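Local atomic coordinates of metallophosphoesterase TT1561-like domain-containing protein (Aquifex aeolicus, PDB entry 2YVT), a protein that is of uncharacterised function but, as a member of the calcineurin-like metallophosphoesterase superfamily, probably hydrolyses phosphate ester bonds at a metal centre. Residues A[4-9]-A[129-134]. Residues are numbered along the deposited sequence; the frame is centred on the assembly and turned at random.
Sequences MPRKVL and GWRGEF
Arg-6 lies against Trp-130, Arg-131 and Phe-134 in a side-chain contact between two beta sheets, at the margin where strand 7-12 begins and the hairpin of strands 126-130 and 134-144 turns over. Its aliphatic stem meets the two rings: CB of Arg-6 comes obliquely to the indole at CH2 of Trp-130, 3.9 Å away, and CG meets the ring edge of Phe-134 at CE2, 4.2 Å. CD of Arg-6 lies 4.0 Å from NH1 of Arg-131. Two residues further along, Val-8 brings CG2 to the same Trp-130 CH2, at 4.3 Å. Arg-6 has its CG beside the backbone N (chi1 -65°) and bends at chi2, which turns the guanidinium back along the chain to where NH1 donates to the carbonyl O of Pro-5, 3.1 Å. NE of Arg-6 gives its hydrogen to a water, 2.8 Å, which in turn donates to OE1 of Glu-133. The contact bridges the two beta sheets that form the middle layers of the alpha-beta-beta-alpha sandwich of metallophosphoesterases: strand 7-12 is an inner strand of one, and the hairpin belongs to the other. At the hairpin's turn a classic beta bulge sets Glu-133 and Phe-134 opposite the single residue Trp-130, whose carbonyl O takes both their amides. An alanine in place of Arg-6 would probably open a gap beside the Trp-130 and Phe-134 rings and cost Glu-133 its water-mediated link to 4-9. Over one face of the Arg-6 guanidinium sits NH1 of Arg-131, the two planes 65° apart; Glu-133, salt-bridged to Arg-175, may offset part of this like-charge proximity, as may a weak, long pairing of Arg-131 with Asp-34.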
loop_
_atom_site.group_PDB
_atom_site.type_symbol
_atom_site.label_atom_id
_atom_site.label_comp_id
_atom_site.label_asym_id
_atom_site.label_seq_id
_atom_site.Cartn_x
_atom_site.Cartn_y
_atom_site.Cartn_z
HETATM N N MSE A 4 -21.746 3.992 15.938
HETATM C CA MSE A 4 -20.865 4.881 15.123
HETATM C C MSE A 4 -19.785 4.047 14.433
HETATM O O MSE A 4 -18.612 4.133 14.802
HETATM C CB MSE A 4 -20.200 5.957 15.993
HETATM C CG MSE A 4 -21.143 6.870 16.765
HETATM SE SE MSE A 4 -20.183 8.386 17.557
HETATM C CE MSE A 4 -20.115 9.549 15.988
ATOM N N PRO A 5 -20.170 3.228 13.433
ATOM C CA PRO A 5 -19.117 2.406 12.832
ATOM C C PRO A 5 -18.143 3.243 12.006
ATOM O O PRO A 5 -18.485 4.338 11.528
ATOM C CB PRO A 5 -19.884 1.407 11.957
ATOM C CG PRO A 5 -21.191 2.054 11.677
ATOM C CD PRO A 5 -21.483 3.014 12.799
ATOM N N ARG A 6 -16.923 2.735 11.890
ATOM C CA ARG A 6 -15.877 3.364 11.094
ATOM C C ARG A 6 -15.354 2.261 10.190
ATOM O O ARG A 6 -14.501 1.461 10.585
ATOM C CB ARG A 6 -14.775 3.914 11.998
ATOM C CG ARG A 6 -15.219 5.055 12.929
ATOM C CD ARG A 6 -15.547 6.327 12.152
ATOM N NE ARG A 6 -15.904 7.450 13.021
ATOM C CZ ARG A 6 -17.150 7.801 13.337
ATOM N NH1 ARG A 6 -18.189 7.114 12.871
ATOM N NH2 ARG A 6 -17.357 8.844 14.130
ATOM N N LYS A 7 -15.902 2.210 8.983
ATOM C CA LYS A 7 -15.737 1.057 8.110
ATOM C C LYS A 7 -14.662 1.315 7.062
ATOM O O LYS A 7 -14.627 2.377 6.445
ATOM C CB LYS A 7 -17.064 0.692 7.445
ATOM C CG LYS A 7 -18.143 0.206 8.421
ATOM C CD LYS A 7 -19.439 -0.152 7.691
ATOM C CE LYS A 7 -20.610 -0.385 8.658
ATOM N NZ LYS A 7 -20.514 -1.665 9.427
ATOM N N VAL A 8 -13.797 0.324 6.866
ATOM C CA VAL A 8 -12.680 0.440 5.928
ATOM C C VAL A 8 -12.746 -0.700 4.923
ATOM O O VAL A 8 -12.844 -1.865 5.314
ATOM C CB VAL A 8 -11.302 0.364 6.664
ATOM C CG1 VAL A 8 -10.148 0.535 5.680
ATOM C CG2 VAL A 8 -11.216 1.404 7.782
ATOM N N LEU A 9 -12.727 -0.364 3.635
ATOM C CA LEU A 9 -12.576 -1.372 2.578
ATOM C C LEU A 9 -11.142 -1.262 2.084
ATOM O O LEU A 9 -10.725 -0.188 1.658
ATOM C CB LEU A 9 -13.556 -1.118 1.423
ATOM C CG LEU A 9 -13.747 -2.191 0.325
ATOM C CD1 LEU A 9 -14.895 -1.759 -0.590
ATOM C CD2 LEU A 9 -12.514 -2.479 -0.515
ATOM N N GLY A 129 -4.706 12.864 9.577
ATOM C CA GLY A 129 -5.740 12.638 10.584
ATOM C C GLY A 129 -7.028 12.213 9.904
ATOM O O GLY A 129 -7.291 12.606 8.765
ATOM N N TRP A 130 -7.829 11.400 10.589
ATOM C CA TRP A 130 -9.126 10.981 10.053
ATOM C C TRP A 130 -10.202 11.069 11.129
ATOM O O TRP A 130 -10.050 10.499 12.212
ATOM C CB TRP A 130 -9.036 9.568 9.451
ATOM C CG TRP A 130 -10.351 8.970 9.007
ATOM C CD1 TRP A 130 -11.321 9.578 8.269
ATOM C CD2 TRP A 130 -10.816 7.635 9.258
ATOM N NE1 TRP A 130 -12.369 8.714 8.055
ATOM C CE2 TRP A 130 -12.085 7.514 8.648
ATOM C CE3 TRP A 130 -10.281 6.528 9.932
ATOM C CZ2 TRP A 130 -12.837 6.329 8.705
ATOM C CZ3 TRP A 130 -11.027 5.352 9.985
ATOM C CH2 TRP A 130 -12.290 5.264 9.373
ATOM N N ARG A 131 -11.264 11.812 10.807
ATOM C CA ARG A 131 -12.424 12.051 11.690
ATOM C C ARG A 131 -12.057 12.498 13.114
ATOM O O ARG A 131 -12.828 12.288 14.056
ATOM C CB ARG A 131 -13.361 10.829 11.735
ATOM C CG ARG A 131 -13.874 10.345 10.381
ATOM C CD ARG A 131 -15.127 11.066 9.882
ATOM N NE ARG A 131 -15.532 10.565 8.564
ATOM C CZ ARG A 131 -16.376 9.553 8.358
ATOM N NH1 ARG A 131 -16.934 8.916 9.381
ATOM N NH2 ARG A 131 -16.667 9.176 7.119
ATOM N N GLY A 132 -10.885 13.111 13.267
ATOM C CA GLY A 132 -10.428 13.604 14.565
ATOM C C GLY A 132 -10.093 12.542 15.599
ATOM O O GLY A 132 -9.754 12.868 16.740
ATOM N N GLU A 133 -10.176 11.271 15.204
ATOM C CA GLU A 133 -9.968 10.155 16.135
ATOM C C GLU A 133 -8.780 9.259 15.774
ATOM O O GLU A 133 -8.221 8.587 16.645
ATOM C CB GLU A 133 -11.241 9.307 16.261
ATOM C CG GLU A 133 -11.171 8.232 17.362
ATOM C CD GLU A 133 -12.535 7.738 17.823
ATOM O OE1 GLU A 133 -13.556 8.379 17.474
ATOM O OE2 GLU A 133 -12.583 6.710 18.544
ATOM N N PHE A 134 -8.401 9.248 14.499
ATOM C CA PHE A 134 -7.313 8.384 14.045
ATOM C C PHE A 134 -6.194 9.203 13.440
ATOM O O PHE A 134 -6.433 10.288 12.907
ATOM C CB PHE A 134 -7.801 7.379 12.987
ATOM C CG PHE A 134 -8.887 6.451 13.468
ATOM C CD1 PHE A 134 -8.567 5.204 14.010
ATOM C CD2 PHE A 134 -10.225 6.814 13.367
ATOM C CE1 PHE A 134 -9.565 4.340 14.452
ATOM C CE2 PHE A 134 -11.234 5.953 13.812
ATOM C CZ PHE A 134 -10.899 4.718 14.357
HETATM O O HOH W 1 -14.042 8.648 14.791
#